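Local coordinates for protein methylocystis parvus OBBP MbnE (Methylocystis parvus OBBP, PDB 5ICQ) that probably binds the copper-chelating peptide methanobactin in the periplasm, as a solute-binding protein of family 5, and serves its transport into the cell, at residues 112-117 with 245-250; 135-140 with 204-209; 354-359 with 452-457. All coordinates share one frame; numbering follows the deposited sequence.

Interaction 1. Residues 112-117 with 245-250; sequences PLIAQS and NYWGAD
The W247 indole pushes the far corner of its six-membered ring against the backbone and side chains of L113 and I114. The closest approach is between W247 CH2 and L113 O, 3.3 Å, with the carbonyl oxygen lying at the ring edge and near its plane, not over a face. One atom along the ring, W247 CZ2 takes the apolar part of the contact: I114 CG1 sits 3.9 Å from it, placed obliquely to the ring plane, and L113 CD1 comes within 4.1 Å of it. As whole side chains, I114 and W247 run at roughly a right angle to each other. In W247 the first torsion puts CG between the backbone N and the carbonyl carbon (chi1 78°), and from there the indole reaches toward 112-117. L113 also has a second neighbour, since its CD1 lies 4.2 Å from Y246 OH.

On the one side is an interruption in the long strand 109-120 of the antiparallel sheet, followed at Q116 and S117, opposite H130, by a classic beta bulge; on the other is a type I turn from Y246 to A249, in the loop that leaves strand 237-242 of a four-stranded mixed sheet. Within that turn G248 N sits over the centre of the Y246 ring, 3.3 Å above its plane, and a CB on G248 would run into Y246 OH. Replacing W247 with an alanine would probably open a gap beside L113 and I114 and leave Q97 OE1 without the indole N-H it now accepts from. Q97 reaches both aromatic residues of the turn, as its NE2 is hydrogen-bonded to Y246 OH, which also pairs with Q254 OE1.

Interaction 2. Residues 135-140 with 204-209; sequences AHFSDG and PKHALD
Two loops face each other here, each bent by a turn: 135-140, between strand 126-131 and helix 145-158, makes a type I turn from F137 to G140, closed by G140 N to F137 O at 2.9 Å, and 204-209, after helix 193-198, folds back through A207 N to P204 O. F137 and P204 form the buried half. P204 CB sits squarely over one face of the phenyl ring, 3.6 Å from its centroid, a CH-pi contact, while P204 CA approaches F137 CZ to 3.5 Å.

Next to it, H206 CE1 comes to 3.8 Å from F137 CD1, the two rings inclined at 56° to each other. The polar half lies at the exposed side, where H206 NE2 donates to D139 OD2 over 2.7 Å in an almost straight bond (174°). D139 OD2 takes it on its syn lone pair and lies in the plane of the imidazole, though the carboxylate as a whole is turned out of that plane. D139 gets there with CG between its backbone N and carbonyl carbon (chi1 57°), and its other oxygen, OD1, accepts from K141 N.

With one carboxylate oxygen bound by a backbone N-H and the other by the imidazole, the rotation of the D139 carboxylate is probably fixed and H206 is held by its edge. The nearby negative charge would probably favour a protonated H206, giving this exposed bond some ionic character.

Interaction 3. Residues 354-359 with 452-457; sequences NYYAGL and DRDQER
Y355 and R457 bury the most surface here, and they meet through the aliphatic part of the arginine. R457 CD comes to 3.4 Å from Y355 CE1, approaching the ring obliquely, and R457 CB lies 3.7 Å from Y355 OH, so the methylene chain runs along the ring from the hydroxyl back toward CE1. The chain bends at chi3 (-132°), just beyond that contact, and the guanidinium ends up with its plane 32° from that of the ring. Farther round, one of its faces is turned to R453 O of the preceding helical turn. The tyrosine hydroxyl is also tied to the helix through water: a single molecule in the plane of the ring sits 2.6 Å from Y355 OH and donates to R457 O at 2.8 Å.

The two partners belong to different helices. Y355 is near the end of helix 348-355, after which Y356 to L359 form a type I' turn, with A357 and G358 both at positive phi; R457 stands in the first turns of helix 453-467, whose start is N-capped by D452, with its OD1 accepting from Q455 N at 2.9 Å.

D454 brings this helix to Y356. Its CG is anti to the backbone N (chi1 -172°), which carries the carboxylate across to the phenol, and D454 OD1 lies 2.9 Å from Y356 OH, close to the ring plane, with the carboxylate nearly perpendicular to the ring. Y355 CB covers the centre of one face of the Y356 ring, and Y360 and F571 pack against the same buried tyrosine.

From the N terminus, the chain first lays down 112-117 on strand 109-120, then 135-140 just after strand 126-131. Helices and strands follow until 204-209 returns to 135-140 and closes interaction 2; 245-250 then comes back to 112-117 and closes interaction 1, so the loop of interaction 2 lies wholly within the other. The two contacts touch, with W247 packing on A135 and H136, and together they join the antiparallel sheet to the loops on both sides of strands 227-233 and 237-242. Further along, in series with both, 452-457 returns to 354-359 and closes interaction 3, tying helix 348-355 to helix 453-467 on the opposite side of the chain's centre, nearest atoms about 35 Å from either other contact.

Interaction 1. Residues 112-117 with 245-250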
loop_
_atom_site.group_PDB
_atom_site.type_symbol
_atom_site.label_atom_id
_atom_site.label_comp_id
_atom_site.label_asym_id
_atom_site.label_seq_id
_atom_site.Cartn_x
_atom_site.Cartn_y
_atom_site.Cartn_z
ATOM N N PRO A 112 -1.117 7.552 -21.569
ATOM C CA PRO A 112 -1.064 9.014 -21.744
ATOM C C PRO A 112 -2.157 9.755 -20.983
ATOM O O PRO A 112 -3.309 9.312 -20.890
ATOM C CB PRO A 112 -1.220 9.203 -23.260
ATOM C CG PRO A 112 -0.603 7.918 -23.849
ATOM C CD PRO A 112 -1.033 6.842 -22.860
ATOM N N LEU A 113 -1.771 10.909 -20.439
ATOM C CA LEU A 113 -2.711 11.859 -19.857
ATOM C C LEU A 113 -2.261 13.244 -20.317
ATOM O O LEU A 113 -2.368 13.552 -21.508
ATOM C CB LEU A 113 -2.770 11.725 -18.329
ATOM C CG LEU A 113 -3.927 12.466 -17.619
ATOM C CD1 LEU A 113 -5.277 12.308 -18.361
ATOM C CD2 LEU A 113 -4.066 12.019 -16.166
ATOM N N ILE A 114 -1.716 14.069 -19.419
ATOM C CA ILE A 114 -1.209 15.371 -19.857
ATOM C C ILE A 114 -0.087 15.194 -20.880
ATOM O O ILE A 114 0.018 15.958 -21.848
ATOM C CB ILE A 114 -0.760 16.212 -18.649
ATOM C CG1 ILE A 114 -1.978 16.694 -17.862
ATOM C CG2 ILE A 114 0.074 17.420 -19.104
ATOM C CD1 ILE A 114 -1.632 17.289 -16.498
ATOM N N ALA A 115 0.759 14.178 -20.700
ATOM C CA ALA A 115 1.710 13.806 -21.744
ATOM C C ALA A 115 1.021 12.876 -22.734
ATOM O O ALA A 115 0.521 11.813 -22.347
ATOM C CB ALA A 115 2.945 13.121 -21.152
ATOM N N GLN A 116 1.004 13.263 -24.015
ATOM C CA GLN A 116 0.380 12.410 -25.018
ATOM C C GLN A 116 1.291 11.275 -25.470
ATOM O O GLN A 116 0.789 10.275 -25.992
ATOM C CB GLN A 116 -0.081 13.239 -26.227
ATOM C CG GLN A 116 1.003 13.698 -27.166
ATOM C CD GLN A 116 0.430 14.444 -28.370
ATOM O OE1 GLN A 116 -0.659 15.018 -28.296
ATOM N NE2 GLN A 116 1.153 14.422 -29.483
ATOM N N SER A 117 2.602 11.383 -25.259
ATOM C CA SER A 117 3.515 10.291 -25.586
ATOM C C SER A 117 4.819 10.517 -24.839
ATOM O O SER A 117 5.040 11.578 -24.246
ATOM C CB SER A 117 3.756 10.181 -27.100
ATOM O OG SER A 117 4.544 11.263 -27.572
ATOM N N ASN A 245 -15.884 21.886 -19.024
ATOM C CA ASN A 245 -14.937 22.006 -20.128
ATOM C C ASN A 245 -13.633 21.262 -19.865
ATOM O O ASN A 245 -12.614 21.552 -20.506
ATOM C CB ASN A 245 -14.694 23.485 -20.400
ATOM C CG ASN A 245 -15.988 24.213 -20.690
ATOM O OD1 ASN A 245 -16.638 23.931 -21.693
ATOM N ND2 ASN A 245 -16.374 25.140 -19.820
ATOM N N TYR A 246 -13.653 20.301 -18.942
ATOM C CA TYR A 246 -12.483 19.481 -18.640
ATOM C C TYR A 246 -11.752 19.045 -19.911
ATOM O O TYR A 246 -12.338 18.420 -20.800
ATOM C CB TYR A 246 -12.919 18.257 -17.821
ATOM C CG TYR A 246 -11.837 17.206 -17.739
ATOM C CD1 TYR A 246 -10.525 17.553 -17.415
ATOM C CD2 TYR A 246 -12.126 15.864 -17.998
ATOM C CE1 TYR A 246 -9.521 16.594 -17.378
ATOM C CE2 TYR A 246 -11.136 14.899 -17.938
ATOM C CZ TYR A 246 -9.844 15.267 -17.638
ATOM O OH TYR A 246 -8.866 14.304 -17.602
ATOM N N TRP A 247 -10.466 19.397 -20.011
ATOM C CA TRP A 247 -9.739 19.224 -21.273
ATOM C C TRP A 247 -9.678 17.765 -21.718
ATOM O O TRP A 247 -9.657 17.480 -22.927
ATOM C CB TRP A 247 -8.311 19.783 -21.140
ATOM C CG TRP A 247 -7.406 18.844 -20.407
ATOM C CD1 TRP A 247 -7.183 18.799 -19.060
ATOM C CD2 TRP A 247 -6.623 17.784 -20.981
ATOM N NE1 TRP A 247 -6.311 17.773 -18.758
ATOM C CE2 TRP A 247 -5.950 17.139 -19.919
ATOM C CE3 TRP A 247 -6.432 17.318 -22.287
ATOM C CZ2 TRP A 247 -5.088 16.058 -20.124
ATOM C CZ3 TRP A 247 -5.566 16.246 -22.489
ATOM C CH2 TRP A 247 -4.913 15.627 -21.415
ATOM N N GLY A 248 -9.635 16.829 -20.771
ATOM C CA GLY A 248 -9.306 15.451 -21.098
ATOM C C GLY A 248 -10.477 14.489 -21.102
ATOM O O GLY A 248 -10.286 13.273 -21.022
ATOM N N ALA A 249 -11.697 15.022 -21.234
ATOM C CA ALA A 249 -12.887 14.196 -21.052
ATOM C C ALA A 249 -12.939 13.042 -22.051
ATOM O O ALA A 249 -13.520 11.994 -21.744
ATOM C CB ALA A 249 -14.150 15.057 -21.168
ATOM N N ASP A 250 -12.331 13.195 -23.233
ATOM C CA ASP A 250 -12.362 12.153 -24.257
ATOM C C ASP A 250 -10.981 11.542 -24.517
ATOM O O ASP A 250 -10.768 10.885 -25.544
ATOM C CB ASP A 250 -12.978 12.697 -25.550
ATOM C CG ASP A 250 -13.309 11.597 -26.550
ATOM O OD1 ASP A 250 -13.962 10.599 -26.163
ATOM O OD2 ASP A 250 -12.894 11.724 -27.720
#

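Interaction 2. Residues 135-140 with 204-209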
loop_
_atom_site.group_PDB
_atom_site.type_symbol
_atom_site.label_atom_id
_atom_site.label_comp_id
_atom_site.label_asym_id
_atom_site.label_seq_id
_atom_site.Cartn_x
_atom_site.Cartn_y
_atom_site.Cartn_z
ATOM N N ALA A 135 -4.195 20.168 -23.440
ATOM C CA ALA A 135 -4.310 20.190 -21.985
ATOM C C ALA A 135 -4.364 21.617 -21.449
ATOM O O ALA A 135 -3.572 22.474 -21.852
ATOM C CB ALA A 135 -3.125 19.451 -21.354
ATOM N N HIS A 136 -5.284 21.864 -20.512
ATOM C CA HIS A 136 -5.354 23.169 -19.860
ATOM C C HIS A 136 -5.867 23.019 -18.438
ATOM O O HIS A 136 -6.557 22.052 -18.108
ATOM C CB HIS A 136 -6.232 24.171 -20.635
ATOM C CG HIS A 136 -7.638 23.719 -20.882
ATOM N ND1 HIS A 136 -8.618 23.745 -19.910
ATOM C CD2 HIS A 136 -8.245 23.287 -22.015
ATOM C CE1 HIS A 136 -9.759 23.319 -20.427
ATOM N NE2 HIS A 136 -9.558 23.033 -21.702
ATOM N N PHE A 137 -5.503 23.982 -17.591
ATOM C CA PHE A 137 -6.052 24.006 -16.245
ATOM C C PHE A 137 -7.515 24.431 -16.311
ATOM O O PHE A 137 -8.027 24.829 -17.364
ATOM C CB PHE A 137 -5.231 24.936 -15.341
ATOM C CG PHE A 137 -3.799 24.503 -15.173
ATOM C CD1 PHE A 137 -2.778 25.104 -15.905
ATOM C CD2 PHE A 137 -3.476 23.470 -14.303
ATOM C CE1 PHE A 137 -1.459 24.697 -15.747
ATOM C CE2 PHE A 137 -2.162 23.054 -14.151
ATOM C CZ PHE A 137 -1.159 23.653 -14.873
ATOM N N SER A 138 -8.198 24.339 -15.172
ATOM C CA SER A 138 -9.637 24.554 -15.186
ATOM C C SER A 138 -10.020 26.016 -15.366
ATOM O O SER A 138 -11.207 26.299 -15.560
ATOM C CB SER A 138 -10.272 23.986 -13.914
ATOM O OG SER A 138 -9.948 24.766 -12.785
ATOM N N ASP A 139 -9.064 26.945 -15.311
ATOM C CA ASP A 139 -9.328 28.324 -15.689
ATOM C C ASP A 139 -9.102 28.568 -17.174
ATOM O O ASP A 139 -9.255 29.702 -17.631
ATOM C CB ASP A 139 -8.478 29.298 -14.860
ATOM C CG ASP A 139 -6.978 29.034 -14.963
ATOM O OD1 ASP A 139 -6.542 28.177 -15.766
ATOM O OD2 ASP A 139 -6.224 29.698 -14.218
ATOM N N GLY A 140 -8.767 27.523 -17.934
ATOM C CA GLY A 140 -8.510 27.627 -19.350
ATOM C C GLY A 140 -7.055 27.834 -19.734
ATOM O O GLY A 140 -6.730 27.731 -20.924
ATOM N N PRO A 204 -0.123 24.512 -11.459
ATOM C CA PRO A 204 -0.111 25.728 -12.288
ATOM C C PRO A 204 0.844 26.802 -11.764
ATOM O O PRO A 204 0.591 27.439 -10.743
ATOM C CB PRO A 204 -1.574 26.194 -12.237
ATOM C CG PRO A 204 -2.050 25.736 -10.872
ATOM C CD PRO A 204 -1.325 24.427 -10.604
ATOM N N LYS A 205 1.924 27.032 -12.513
ATOM C CA LYS A 205 2.853 28.098 -12.137
ATOM C C LYS A 205 2.140 29.437 -11.962
ATOM O O LYS A 205 2.442 30.189 -11.029
ATOM C CB LYS A 205 3.965 28.235 -13.175
ATOM C CG LYS A 205 4.987 29.303 -12.761
ATOM C CD LYS A 205 6.192 29.348 -13.686
ATOM C CE LYS A 205 7.284 30.239 -13.105
ATOM N NZ LYS A 205 8.419 30.366 -14.065
ATOM N N HIS A 206 1.181 29.749 -12.841
ATOM C CA HIS A 206 0.513 31.048 -12.793
ATOM C C HIS A 206 -0.448 31.200 -11.615
ATOM O O HIS A 206 -0.948 32.311 -11.387
ATOM C CB HIS A 206 -0.247 31.285 -14.101
ATOM C CG HIS A 206 -1.499 30.474 -14.222
ATOM N ND1 HIS A 206 -1.493 29.136 -14.562
ATOM C CD2 HIS A 206 -2.800 30.811 -14.046
ATOM C CE1 HIS A 206 -2.737 28.683 -14.584
ATOM N NE2 HIS A 206 -3.550 29.681 -14.281
ATOM N N ALA A 207 -0.723 30.130 -10.857
ATOM C CA ALA A 207 -1.782 30.198 -9.859
ATOM C C ALA A 207 -1.433 29.558 -8.517
ATOM O O ALA A 207 -2.328 29.412 -7.675
ATOM C CB ALA A 207 -3.055 29.549 -10.402
ATOM N N LEU A 208 -0.187 29.156 -8.285
ATOM C CA LEU A 208 0.201 28.524 -7.026
ATOM C C LEU A 208 1.226 29.416 -6.345
ATOM O O LEU A 208 2.273 29.714 -6.928
ATOM C CB LEU A 208 0.774 27.119 -7.251
ATOM C CG LEU A 208 1.067 26.243 -6.022
ATOM C CD1 LEU A 208 1.109 24.771 -6.405
ATOM C CD2 LEU A 208 2.381 26.614 -5.344
ATOM N N ASP A 209 0.925 29.829 -5.114
ATOM C CA ASP A 209 1.834 30.637 -4.304
ATOM C C ASP A 209 2.846 29.707 -3.641
ATOM O O ASP A 209 2.488 28.941 -2.743
ATOM C CB ASP A 209 1.032 31.416 -3.262
ATOM C CG ASP A 209 1.886 32.378 -2.440
ATOM O OD1 ASP A 209 3.118 32.194 -2.358
ATOM O OD2 ASP A 209 1.304 33.322 -1.861
#

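Interaction 3. Residues 354-359 with 452-457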
loop_
_atom_site.group_PDB
_atom_site.type_symbol
_atom_site.label_atom_id
_atom_site.label_comp_id
_atom_site.label_asym_id
_atom_site.label_seq_id
_atom_site.Cartn_x
_atom_site.Cartn_y
_atom_site.Cartn_z
ATOM N N ASN A 354 -12.306 -16.310 18.305
ATOM C CA ASN A 354 -12.743 -15.628 19.519
ATOM C C ASN A 354 -12.884 -14.124 19.361
ATOM O O ASN A 354 -13.657 -13.507 20.103
ATOM C CB ASN A 354 -11.778 -15.934 20.670
ATOM C CG ASN A 354 -12.076 -17.268 21.330
ATOM O OD1 ASN A 354 -12.943 -17.360 22.199
ATOM N ND2 ASN A 354 -11.380 -18.314 20.900
ATOM N N TYR A 355 -12.155 -13.499 18.438
ATOM C CA TYR A 355 -12.270 -12.053 18.281
ATOM C C TYR A 355 -12.827 -11.611 16.940
ATOM O O TYR A 355 -13.390 -10.514 16.858
ATOM C CB TYR A 355 -10.907 -11.367 18.476
ATOM C CG TYR A 355 -10.397 -11.434 19.893
ATOM C CD1 TYR A 355 -11.086 -10.796 20.912
ATOM C CD2 TYR A 355 -9.232 -12.120 20.210
ATOM C CE1 TYR A 355 -10.642 -10.844 22.212
ATOM C CE2 TYR A 355 -8.768 -12.170 21.523
ATOM C CZ TYR A 355 -9.486 -11.525 22.516
ATOM O OH TYR A 355 -9.073 -11.548 23.831
ATOM N N TYR A 356 -12.682 -12.406 15.885
ATOM C CA TYR A 356 -12.918 -11.877 14.545
ATOM C C TYR A 356 -14.003 -12.630 13.791
ATOM O O TYR A 356 -14.087 -12.506 12.562
ATOM C CB TYR A 356 -11.614 -11.867 13.747
ATOM C CG TYR A 356 -10.527 -11.091 14.466
ATOM C CD1 TYR A 356 -10.689 -9.738 14.761
ATOM C CD2 TYR A 356 -9.348 -11.711 14.852
ATOM C CE1 TYR A 356 -9.693 -9.022 15.426
ATOM C CE2 TYR A 356 -8.348 -11.006 15.518
ATOM C CZ TYR A 356 -8.527 -9.668 15.800
ATOM O OH TYR A 356 -7.526 -8.982 16.454
ATOM N N ALA A 357 -14.836 -13.389 14.505
ATOM C CA ALA A 357 -15.972 -14.107 13.923
ATOM C C ALA A 357 -15.530 -15.047 12.808
ATOM O O ALA A 357 -16.300 -15.343 11.888
ATOM C CB ALA A 357 -17.050 -13.136 13.421
ATOM N N GLY A 358 -14.286 -15.521 12.886
ATOM C CA GLY A 358 -13.746 -16.426 11.884
ATOM C C GLY A 358 -13.543 -15.824 10.512
ATOM O O GLY A 358 -13.353 -16.564 9.544
ATOM N N LEU A 359 -13.533 -14.499 10.403
ATOM C CA LEU A 359 -13.563 -13.853 9.095
ATOM C C LEU A 359 -12.192 -13.663 8.460
ATOM O O LEU A 359 -12.117 -13.363 7.262
ATOM C CB LEU A 359 -14.244 -12.485 9.206
ATOM C CG LEU A 359 -15.750 -12.585 9.490
ATOM C CD1 LEU A 359 -16.312 -11.216 9.832
ATOM C CD2 LEU A 359 -16.492 -13.188 8.291
ATOM N N ASP A 452 -2.788 -0.224 21.258
ATOM C CA ASP A 452 -4.228 -0.115 21.479
ATOM C C ASP A 452 -4.763 -1.440 22.012
ATOM O O ASP A 452 -4.017 -2.404 22.179
ATOM C CB ASP A 452 -4.950 0.335 20.201
ATOM C CG ASP A 452 -4.725 -0.598 19.017
ATOM O OD1 ASP A 452 -4.690 -1.835 19.190
ATOM O OD2 ASP A 452 -4.626 -0.089 17.880
ATOM N N ARG A 453 -6.080 -1.475 22.275
ATOM C CA ARG A 453 -6.708 -2.635 22.915
ATOM C C ARG A 453 -6.726 -3.849 22.002
ATOM O O ARG A 453 -6.603 -4.987 22.474
ATOM C CB ARG A 453 -8.151 -2.318 23.335
ATOM C CG ARG A 453 -8.339 -1.357 24.496
ATOM C CD ARG A 453 -7.967 0.072 24.156
ATOM N NE ARG A 453 -8.268 0.463 22.773
ATOM C CZ ARG A 453 -7.732 1.511 22.165
ATOM N NH1 ARG A 453 -6.860 2.275 22.819
ATOM N NH2 ARG A 453 -8.054 1.797 20.914
ATOM N N ASP A 454 -6.953 -3.643 20.703
ATOM C CA ASP A 454 -6.932 -4.772 19.780
ATOM C C ASP A 454 -5.560 -5.440 19.774
ATOM O O ASP A 454 -5.453 -6.668 19.878
ATOM C CB ASP A 454 -7.338 -4.315 18.378
ATOM C CG ASP A 454 -7.531 -5.479 17.410
ATOM O OD1 ASP A 454 -8.073 -6.522 17.835
ATOM O OD2 ASP A 454 -7.139 -5.356 16.226
ATOM N N GLN A 455 -4.490 -4.642 19.667
ATOM C CA GLN A 455 -3.143 -5.202 19.749
ATOM C C GLN A 455 -2.902 -5.877 21.092
ATOM O O GLN A 455 -2.259 -6.932 21.157
ATOM C CB GLN A 455 -2.095 -4.114 19.536
ATOM C CG GLN A 455 -2.001 -3.640 18.076
ATOM C CD GLN A 455 -0.754 -2.815 17.843
ATOM O OE1 GLN A 455 0.004 -2.553 18.773
ATOM N NE2 GLN A 455 -0.530 -2.407 16.596
ATOM N N GLU A 456 -3.357 -5.253 22.177
ATOM C CA GLU A 456 -3.125 -5.825 23.500
ATOM C C GLU A 456 -3.770 -7.201 23.628
ATOM O O GLU A 456 -3.168 -8.127 24.184
ATOM C CB GLU A 456 -3.637 -4.872 24.589
ATOM C CG GLU A 456 -3.336 -5.390 26.005
ATOM C CD GLU A 456 -3.805 -4.461 27.116
ATOM O OE1 GLU A 456 -3.117 -4.350 28.155
ATOM O OE2 GLU A 456 -4.860 -3.826 26.950
ATOM N N ARG A 457 -4.984 -7.371 23.100
ATOM C CA ARG A 457 -5.624 -8.686 23.189
ATOM C C ARG A 457 -4.869 -9.729 22.378
ATOM O O ARG A 457 -4.721 -10.874 22.821
ATOM C CB ARG A 457 -7.071 -8.625 22.705
ATOM C CG ARG A 457 -7.960 -7.717 23.514
ATOM C CD ARG A 457 -9.387 -7.851 23.054
ATOM N NE ARG A 457 -10.005 -6.551 22.846
ATOM C CZ ARG A 457 -10.272 -5.683 23.817
ATOM N NH1 ARG A 457 -9.968 -5.956 25.084
ATOM N NH2 ARG A 457 -10.838 -4.528 23.514
HETATM O O HOH W 1 -6.697 -12.465 24.014
#